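Local coordinates for protein probable porin (Pseudomonas aeruginosa, PDB 4FSP) that probably works as a porin of the OprD family, a beta-barrel channel that lets small solutes cross the outer membrane, at residues S156-N161 against A200-R205; P208-S213 against G232-A237; S243-A248 against R264-S269. All blocks are in the same frame, centred on the assembly; numbering follows the deposited sequence.

Contact 1: residues S156-N161 against A200-R205; sequences SGLSLN and AGLDYR. With C8E ((hydroxyethyloxy)tri(ethyloxy)octane), chain G.
Leu158 lays its CD1 methyl against CG of Leu202 at 3.6 Å, the main apolar touch between two antiparallel strands in the wall of the porin barrel. The two leucine chains cross at a slant; each has CG anti to the backbone N (chi1 of Leu158 180°), and the CD1 branch of Leu158 leans across to its neighbour. Leu158, Leu160, Leu202 and Tyr204 share one face of the ladder. Ser159 and Asp203 occupy the other face, paired across the strands with their CB atoms 4.3 Å apart. Backbone bonds set the register: Ser159 and Asp203 exchange two, and the one from Ser159 N to Asp203 O is nearly straight (2.8 Å, 178°). Gly201 and Asn161 exchange another pair. Farther out, Asp203 OD1 is held from the next strand by Ser213 and His215, which fix the carboxylate beside the ladder. Detergent molecules lie against Leu202, consistent with its face being the lipid-facing one, and C14 of one detergent lies 3.8 Å from Gly201 O. At the turn end, Arg205 N reaches Gly157 O at 2.8 Å, while CD1 of Tyr204 approaches that same oxygen to 3.5 Å.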
loop_
_atom_site.group_PDB
_atom_site.type_symbol
_atom_site.label_atom_id
_atom_site.label_comp_id
_atom_site.label_asym_id
_atom_site.label_seq_id
_atom_site.Cartn_x
_atom_site.Cartn_y
_atom_site.Cartn_z
ATOM N N SER A 156 23.121 -0.210 -13.241
ATOM C CA SER A 156 22.900 -1.559 -12.726
ATOM C C SER A 156 22.756 -1.585 -11.196
ATOM O O SER A 156 23.548 -0.970 -10.476
ATOM C CB SER A 156 24.032 -2.486 -13.172
ATOM O OG SER A 156 23.620 -3.838 -13.120
ATOM N N GLY A 157 21.729 -2.278 -10.708
ATOM C CA GLY A 157 21.472 -2.375 -9.278
ATOM C C GLY A 157 20.835 -1.144 -8.648
ATOM O O GLY A 157 20.553 -1.129 -7.449
ATOM N N LEU A 158 20.606 -0.112 -9.457
ATOM C CA LEU A 158 20.087 1.167 -8.975
ATOM C C LEU A 158 18.785 1.529 -9.690
ATOM O O LEU A 158 18.739 1.582 -10.925
ATOM C CB LEU A 158 21.115 2.276 -9.233
ATOM C CG LEU A 158 20.734 3.694 -8.791
ATOM C CD1 LEU A 158 20.572 3.711 -7.287
ATOM C CD2 LEU A 158 21.773 4.732 -9.237
ATOM N N SER A 159 17.728 1.770 -8.922
ATOM C CA SER A 159 16.512 2.335 -9.491
ATOM C C SER A 159 16.357 3.737 -8.964
ATOM O O SER A 159 16.621 4.002 -7.791
ATOM C CB SER A 159 15.263 1.523 -9.128
ATOM O OG SER A 159 15.512 0.145 -9.315
ATOM N N LEU A 160 15.933 4.627 -9.851
ATOM C CA LEU A 160 15.646 6.004 -9.513
ATOM C C LEU A 160 14.217 6.292 -9.913
ATOM O O LEU A 160 13.727 5.792 -10.934
ATOM C CB LEU A 160 16.563 6.929 -10.307
ATOM C CG LEU A 160 17.740 7.542 -9.568
ATOM C CD1 LEU A 160 18.943 7.632 -10.503
ATOM C CD2 LEU A 160 17.321 8.919 -9.088
ATOM N N ASN A 161 13.538 7.099 -9.115
ATOM C CA ASN A 161 12.248 7.587 -9.535
ATOM C C ASN A 161 12.083 9.038 -9.153
ATOM O O ASN A 161 12.738 9.535 -8.232
ATOM C CB ASN A 161 11.139 6.764 -8.920
ATOM C CG ASN A 161 11.152 6.849 -7.430
ATOM O OD1 ASN A 161 12.004 6.236 -6.771
ATOM N ND2 ASN A 161 10.235 7.643 -6.877
ATOM N N ALA A 200 10.610 11.708 -5.091
ATOM C CA ALA A 200 11.871 11.325 -5.690
ATOM C C ALA A 200 12.423 10.207 -4.842
ATOM O O ALA A 200 12.257 10.204 -3.621
ATOM C CB ALA A 200 12.840 12.496 -5.698
ATOM N N GLY A 201 13.088 9.255 -5.480
ATOM C CA GLY A 201 13.647 8.176 -4.718
ATOM C C GLY A 201 14.732 7.398 -5.421
ATOM O O GLY A 201 15.037 7.605 -6.607
ATOM N N LEU A 202 15.275 6.455 -4.663
ATOM C CA LEU A 202 16.398 5.647 -5.066
ATOM C C LEU A 202 16.277 4.320 -4.305
ATOM O O LEU A 202 15.991 4.301 -3.103
ATOM C CB LEU A 202 17.674 6.410 -4.703
ATOM C CG LEU A 202 19.079 5.834 -4.828
ATOM C CD1 LEU A 202 20.082 6.990 -4.846
ATOM C CD2 LEU A 202 19.387 4.921 -3.662
ATOM N N ASP A 203 16.467 3.214 -5.013
ATOM C CA ASP A 203 16.448 1.891 -4.409
ATOM C C ASP A 203 17.680 1.184 -4.938
ATOM O O ASP A 203 17.915 1.164 -6.147
ATOM C CB ASP A 203 15.188 1.116 -4.809
ATOM C CG ASP A 203 13.906 1.851 -4.444
ATOM O OD1 ASP A 203 13.548 1.878 -3.247
ATOM O OD2 ASP A 203 13.246 2.390 -5.356
ATOM N N TYR A 204 18.476 0.620 -4.034
ATOM C CA TYR A 204 19.803 0.135 -4.389
ATOM C C TYR A 204 20.019 -1.290 -3.923
ATOM O O TYR A 204 19.842 -1.595 -2.734
ATOM C CB TYR A 204 20.869 1.047 -3.780
ATOM C CG TYR A 204 22.281 0.542 -3.945
ATOM C CD1 TYR A 204 22.784 0.245 -5.198
ATOM C CD2 TYR A 204 23.115 0.388 -2.851
ATOM C CE1 TYR A 204 24.070 -0.204 -5.363
ATOM C CE2 TYR A 204 24.410 -0.069 -3.006
ATOM C CZ TYR A 204 24.877 -0.362 -4.273
ATOM O OH TYR A 204 26.159 -0.814 -4.472
ATOM N N ARG A 205 20.396 -2.160 -4.862
ATOM C CA ARG A 205 20.721 -3.542 -4.536
ATOM C C ARG A 205 22.126 -3.554 -3.963
ATOM O O ARG A 205 23.100 -3.419 -4.699
ATOM C CB ARG A 205 20.661 -4.429 -5.781
ATOM C CG ARG A 205 19.340 -4.374 -6.514
ATOM C CD ARG A 205 18.258 -5.171 -5.791
ATOM N NE ARG A 205 18.347 -6.613 -6.036
ATOM C CZ ARG A 205 18.738 -7.507 -5.130
ATOM N NH1 ARG A 205 19.077 -7.113 -3.909
ATOM N NH2 ARG A 205 18.780 -8.797 -5.445
HETATM C C1 C8E G . 10.671 22.136 1.218
HETATM C C2 C8E G . 11.765 22.542 0.248
HETATM C C3 C8E G . 13.064 21.885 0.677
HETATM C C4 C8E G . 13.685 21.169 -0.510
HETATM C C5 C8E G . 14.019 19.735 -0.132
HETATM C C6 C8E G . 14.163 18.872 -1.373
HETATM C C7 C8E G . 14.993 17.637 -1.049
HETATM C C8 C8E G . 14.757 16.548 -2.078
HETATM O O9 C8E G . 15.962 15.884 -2.403
HETATM C C10 C8E G . 15.772 14.492 -2.557
HETATM C C11 C8E G . 16.733 13.940 -3.605
HETATM O O12 C8E G . 16.582 12.541 -3.695
HETATM C C13 C8E G . 17.383 11.970 -4.708
HETATM C C14 C8E G . 16.789 10.643 -5.172
#

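Contact 2: residues P208-S213 against G232-A237; sequences PDWTGS and GRIGIA. With C8E ((hydroxyethyloxy)tri(ethyloxy)octane), chain J.
Trp210 spreads its indole over Gly232, the residue opposite it in a non-hydrogen-bonded pair of the antiparallel beta hairpin formed by strands 210-219 and 223-235 of the porin barrel. The glycine CA sits 3.4 Å from the centroid of the six-membered ring and 14° off its normal, a CH-pi contact made squarely over the face. Because Gly232 carries no side chain, the ring can settle directly on the backbone, the cross-strand pairing known as aromatic rescue of glycine. The first torsion (chi1 -64°) sets CG beside the backbone N, and chi2 of 84° turns the indole so that its flat side meets the other strand. Beyond Gly232, CZ2 of the indole comes loosely, at a slant, to CG2 of Ile234, 4.3 Å away, and Ser243 of the following strand touches the indole as well.

The polar work of Asp209 is done by its backbone, while its CB packs 3.1 Å from Arg233 O. Its carbonyl oxygen accepts a bent hydrogen bond from Arg233 N (3.0 Å) and also receives the CA-H of Gly232 at 3.1 Å. The two charged side chains do not pair: Asp209 OD1 lies 6.8 Å from Arg233 NE, and the guanidinium leads away toward Glu242, with which it makes a long, weak ion pair. Farther up the strand, where Gly212 also lacks a side chain, the octyl tail of a detergent molecule runs close past the backbone. Its C3 lies 3.8 Å from Gly212 C, and its terminal C1 stands 3.5 Å from Ser213 C.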
loop_
_atom_site.group_PDB
_atom_site.type_symbol
_atom_site.label_atom_id
_atom_site.label_comp_id
_atom_site.label_asym_id
_atom_site.label_seq_id
_atom_site.Cartn_x
_atom_site.Cartn_y
_atom_site.Cartn_z
ATOM N N PRO A 208 22.799 -9.446 -3.161
ATOM C CA PRO A 208 21.593 -10.124 -3.651
ATOM C C PRO A 208 20.453 -10.234 -2.629
ATOM O O PRO A 208 19.289 -10.174 -3.024
ATOM C CB PRO A 208 22.106 -11.506 -4.083
ATOM C CG PRO A 208 23.550 -11.583 -3.629
ATOM C CD PRO A 208 24.031 -10.186 -3.491
ATOM N N ASP A 209 20.774 -10.352 -1.346
ATOM C CA ASP A 209 19.736 -10.416 -0.318
ATOM C C ASP A 209 19.504 -9.087 0.427
ATOM O O ASP A 209 18.773 -9.056 1.416
ATOM C CB ASP A 209 20.085 -11.503 0.704
ATOM C CG ASP A 209 20.051 -12.898 0.112
ATOM O OD1 ASP A 209 19.076 -13.220 -0.606
ATOM O OD2 ASP A 209 21.003 -13.666 0.369
ATOM N N TRP A 210 20.138 -8.006 -0.024
ATOM C CA TRP A 210 20.056 -6.724 0.685
ATOM C C TRP A 210 19.740 -5.546 -0.212
ATOM O O TRP A 210 20.374 -5.345 -1.258
ATOM C CB TRP A 210 21.341 -6.454 1.482
ATOM C CG TRP A 210 21.529 -7.459 2.553
ATOM C CD1 TRP A 210 22.099 -8.688 2.425
ATOM C CD2 TRP A 210 21.095 -7.352 3.922
ATOM N NE1 TRP A 210 22.066 -9.346 3.632
ATOM C CE2 TRP A 210 21.458 -8.553 4.562
ATOM C CE3 TRP A 210 20.447 -6.360 4.655
ATOM C CZ2 TRP A 210 21.190 -8.783 5.914
ATOM C CZ3 TRP A 210 20.178 -6.595 5.993
ATOM C CH2 TRP A 210 20.553 -7.797 6.609
ATOM N N THR A 211 18.765 -4.753 0.213
ATOM C CA THR A 211 18.376 -3.568 -0.535
ATOM C C THR A 211 18.205 -2.379 0.410
ATOM O O THR A 211 17.610 -2.501 1.487
ATOM C CB THR A 211 17.042 -3.825 -1.288
ATOM O OG1 THR A 211 17.223 -4.921 -2.191
ATOM C CG2 THR A 211 16.631 -2.598 -2.091
ATOM N N GLY A 212 18.735 -1.230 0.006
ATOM C CA GLY A 212 18.552 -0.005 0.759
ATOM C C GLY A 212 17.788 0.996 -0.081
ATOM O O GLY A 212 17.995 1.067 -1.299
ATOM N N SER A 213 16.908 1.769 0.554
ATOM C CA SER A 213 16.101 2.742 -0.164
ATOM C C SER A 213 16.066 4.100 0.527
ATOM O O SER A 213 16.017 4.181 1.755
ATOM C CB SER A 213 14.658 2.235 -0.273
ATOM O OG SER A 213 14.627 0.981 -0.923
ATOM N N GLY A 232 16.637 -7.095 4.289
ATOM C CA GLY A 232 17.619 -8.157 4.153
ATOM C C GLY A 232 17.061 -9.544 4.418
ATOM O O GLY A 232 16.055 -9.680 5.130
ATOM N N ARG A 233 17.705 -10.566 3.841
ATOM C CA ARG A 233 17.349 -11.973 4.074
ATOM C C ARG A 233 18.615 -12.775 4.320
ATOM O O ARG A 233 19.584 -12.622 3.589
ATOM C CB ARG A 233 16.661 -12.583 2.844
ATOM C CG ARG A 233 15.746 -11.647 2.083
ATOM C CD ARG A 233 14.529 -11.295 2.917
ATOM N NE ARG A 233 13.750 -10.174 2.392
ATOM C CZ ARG A 233 12.701 -10.308 1.587
ATOM N NH1 ARG A 233 12.312 -11.514 1.199
ATOM N NH2 ARG A 233 12.047 -9.236 1.162
ATOM N N ILE A 234 18.613 -13.637 5.330
ATOM C CA ILE A 234 19.691 -14.616 5.476
ATOM C C ILE A 234 19.080 -16.015 5.504
ATOM O O ILE A 234 17.925 -16.172 5.897
ATOM C CB ILE A 234 20.524 -14.384 6.753
ATOM C CG1 ILE A 234 19.759 -14.852 7.987
ATOM C CG2 ILE A 234 20.889 -12.916 6.895
ATOM C CD1 ILE A 234 20.476 -14.561 9.276
ATOM N N GLY A 235 19.835 -17.025 5.078
ATOM C CA GLY A 235 19.315 -18.384 5.058
ATOM C C GLY A 235 19.571 -19.087 6.376
ATOM O O GLY A 235 20.603 -18.849 7.002
ATOM N N ILE A 236 18.627 -19.914 6.829
ATOM C CA ILE A 236 18.841 -20.745 8.023
ATOM C C ILE A 236 18.069 -22.067 8.021
ATOM O O ILE A 236 17.059 -22.171 8.713
ATOM C CB ILE A 236 18.396 -20.042 9.337
ATOM C CG1 ILE A 236 18.594 -18.521 9.298
ATOM C CG2 ILE A 236 19.114 -20.662 10.529
ATOM C CD1 ILE A 236 17.948 -17.781 10.453
ATOM N N ALA A 237 18.477 -23.060 7.233
ATOM C CA ALA A 237 19.367 -22.901 6.100
ATOM C C ALA A 237 18.509 -23.257 4.890
ATOM O O ALA A 237 18.746 -22.779 3.776
ATOM C CB ALA A 237 20.555 -23.832 6.217
HETATM C C1 C8E J . 19.439 4.870 0.182
HETATM C C2 C8E J . 20.667 4.184 -0.391
HETATM C C3 C8E J . 20.968 3.040 0.570
HETATM C C4 C8E J . 22.337 3.244 1.203
HETATM C C5 C8E J . 22.751 1.914 1.861
HETATM C C6 C8E J . 24.162 1.560 1.353
HETATM C C7 C8E J . 24.760 0.358 2.116
HETATM C C8 C8E J . 26.193 0.219 1.594
HETATM O O9 C8E J . 26.852 -0.980 2.067
HETATM C C10 C8E J . 28.030 -1.121 1.247
HETATM C C11 C8E J . 28.752 -2.412 1.585
HETATM O O12 C8E J . 29.079 -2.957 0.286
#

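Contact 3: residues S243-A248 against R264-S269; sequences SDLRLA and RSFSGS
Asp244 faces Ser269, Arg246 faces Ser267 and Ala248 faces Ser265 as hydrogen-bonded pairs on two antiparallel strands whose axes come within 4.6 Å of each other, with N-to-C directions 177° apart. The outer pairs each exchange two backbone bonds, among them Ser269 N to Asp244 O at 2.8 Å. Leu245 with Gly268 and Leu247 with Phe266 are the non-hydrogen-bonded pairs between them, and their face is apolar. Here two leucine methyls meet the rim of the Phe266 ring: CD2 of Leu247 lies in the ring plane, 3.5 Å from CD1 of Phe266, and CD2 of Leu245 is 4.0 Å from its CZ.

The other face is polar. Arg246, extended from CG to NE, runs beside its own strand and grips Asp244 side-on, with NE to OD1 at 2.9 Å and NH2 to OD2 at 2.8 Å. These two hydrogen bonds, part of a salt bridge, fix the guanidinium's rotation, and Tyr302 adds a cation-pi contact. CB of Arg246 also crowds Ser267 O across the strands, at 3.1 Å. A water donates to Asp244 OD2 at 3.0 Å. Ser267 OG is bound by Val304 and Gln285. A greasy face backed by a charged, hydrated one, in a hairpin of neighbouring antiparallel strands, is typical of a porin barrel's transmembrane wall.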
loop_
_atom_site.group_PDB
_atom_site.type_symbol
_atom_site.label_atom_id
_atom_site.label_comp_id
_atom_site.label_asym_id
_atom_site.label_seq_id
_atom_site.Cartn_x
_atom_site.Cartn_y
_atom_site.Cartn_z
ATOM N N SER A 243 14.312 -9.166 7.369
ATOM C CA SER A 243 14.264 -7.984 8.212
ATOM C C SER A 243 13.858 -6.829 7.339
ATOM O O SER A 243 14.178 -6.802 6.153
ATOM C CB SER A 243 15.634 -7.710 8.813
ATOM O OG SER A 243 16.630 -7.893 7.814
ATOM N N ASP A 244 13.174 -5.857 7.928
ATOM C CA ASP A 244 12.613 -4.760 7.159
ATOM C C ASP A 244 12.691 -3.607 8.138
ATOM O O ASP A 244 12.022 -3.622 9.168
ATOM C CB ASP A 244 11.157 -5.128 6.766
ATOM C CG ASP A 244 10.412 -4.009 6.017
ATOM O OD1 ASP A 244 10.868 -2.843 6.006
ATOM O OD2 ASP A 244 9.325 -4.291 5.445
ATOM N N LEU A 245 13.533 -2.621 7.855
ATOM C CA LEU A 245 13.728 -1.532 8.808
ATOM C C LEU A 245 13.428 -0.205 8.135
ATOM O O LEU A 245 13.830 0.025 6.996
ATOM C CB LEU A 245 15.159 -1.545 9.362
ATOM C CG LEU A 245 15.629 -2.856 10.017
ATOM C CD1 LEU A 245 17.138 -2.822 10.275
ATOM C CD2 LEU A 245 14.872 -3.151 11.315
ATOM N N ARG A 246 12.701 0.662 8.830
ATOM C CA ARG A 246 12.184 1.867 8.208
ATOM C C ARG A 246 12.290 3.043 9.155
ATOM O O ARG A 246 11.731 3.011 10.247
ATOM C CB ARG A 246 10.704 1.678 7.837
ATOM C CG ARG A 246 10.387 0.367 7.120
ATOM C CD ARG A 246 8.917 0.295 6.692
ATOM N NE ARG A 246 8.566 -1.015 6.129
ATOM C CZ ARG A 246 7.337 -1.361 5.742
ATOM N NH1 ARG A 246 6.326 -0.509 5.857
ATOM N NH2 ARG A 246 7.124 -2.562 5.241
ATOM N N LEU A 247 13.002 4.079 8.728
ATOM C CA LEU A 247 13.060 5.332 9.471
ATOM C C LEU A 247 12.442 6.410 8.603
ATOM O O LEU A 247 12.730 6.481 7.399
ATOM C CB LEU A 247 14.514 5.718 9.787
ATOM C CG LEU A 247 15.291 4.801 10.738
ATOM C CD1 LEU A 247 16.760 5.209 10.798
ATOM C CD2 LEU A 247 14.688 4.890 12.119
ATOM N N ALA A 248 11.600 7.255 9.192
ATOM C CA ALA A 248 11.065 8.373 8.426
ATOM C C ALA A 248 11.053 9.638 9.267
ATOM O O ALA A 248 10.863 9.579 10.484
ATOM C CB ALA A 248 9.660 8.051 7.877
ATOM N N ARG A 264 9.029 11.724 13.880
ATOM C CA ARG A 264 10.135 10.812 13.622
ATOM C C ARG A 264 9.627 9.433 13.918
ATOM O O ARG A 264 9.223 9.129 15.041
ATOM C CB ARG A 264 11.308 11.083 14.550
ATOM C CG ARG A 264 11.949 12.406 14.342
ATOM C CD ARG A 264 11.683 13.345 15.488
ATOM N NE ARG A 264 12.589 14.487 15.379
ATOM C CZ ARG A 264 12.503 15.586 16.102
ATOM N NH1 ARG A 264 11.552 15.710 17.013
ATOM N NH2 ARG A 264 13.370 16.558 15.920
ATOM N N SER A 265 9.678 8.593 12.907
ATOM C CA SER A 265 9.028 7.311 12.942
ATOM C C SER A 265 10.056 6.199 12.800
ATOM O O SER A 265 10.957 6.270 11.949
ATOM C CB SER A 265 8.036 7.259 11.757
ATOM O OG SER A 265 7.780 5.925 11.370
ATOM N N PHE A 266 9.931 5.173 13.631
ATOM C CA PHE A 266 10.632 3.928 13.358
ATOM C C PHE A 266 9.592 2.833 13.255
ATOM O O PHE A 266 8.623 2.815 14.013
ATOM C CB PHE A 266 11.645 3.527 14.453
ATOM C CG PHE A 266 12.206 2.121 14.255
ATOM C CD1 PHE A 266 13.332 1.900 13.454
ATOM C CD2 PHE A 266 11.573 1.019 14.815
ATOM C CE1 PHE A 266 13.826 0.594 13.245
ATOM C CE2 PHE A 266 12.060 -0.286 14.607
ATOM C CZ PHE A 266 13.190 -0.493 13.826
ATOM N N SER A 267 9.825 1.898 12.345
ATOM C CA SER A 267 8.899 0.814 12.100
ATOM C C SER A 267 9.711 -0.288 11.452
ATOM O O SER A 267 10.333 -0.083 10.409
ATOM C CB SER A 267 7.808 1.286 11.144
ATOM O OG SER A 267 6.802 0.304 10.988
ATOM N N GLY A 268 9.726 -1.457 12.073
ATOM C CA GLY A 268 10.547 -2.539 11.574
ATOM C C GLY A 268 10.014 -3.915 11.899
ATOM O O GLY A 268 9.224 -4.076 12.831
ATOM N N SER A 269 10.457 -4.911 11.136
ATOM C CA SER A 269 9.991 -6.274 11.330
ATOM C C SER A 269 11.083 -7.286 11.137
ATOM O O SER A 269 12.067 -7.054 10.416
ATOM C CB SER A 269 8.868 -6.629 10.350
ATOM O OG SER A 269 9.341 -6.620 9.008
HETATM O O HOH W 1 7.813 -6.278 7.056
HETATM O O HOH W 2 9.012 4.556 9.623
#

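Overall arrangement
All three contacts join antiparallel strands of the same barrel wall and follow one another along the chain. Contacts 1 and 2 touch directly, Tyr204 N binding Gly212 O at 2.8 Å where strands 193-205 and 210-219 adjoin; contacts 2 and 3 meet at Gly232 O and Ser243 N, 2.9 Å apart. Contacts 1 and 2 are surface contacts, while contact 3 is partly buried. Contacts 1 and 3 are runs of paired strand residues; contact 2 lies where its strands end in loops, which fits its single backbone bond and its reliance on an indole over glycine. Contact 3, within continuing strands, alone has a salt bridge inside its segments, on its polar face; detergent lies close to contacts 1 and 2.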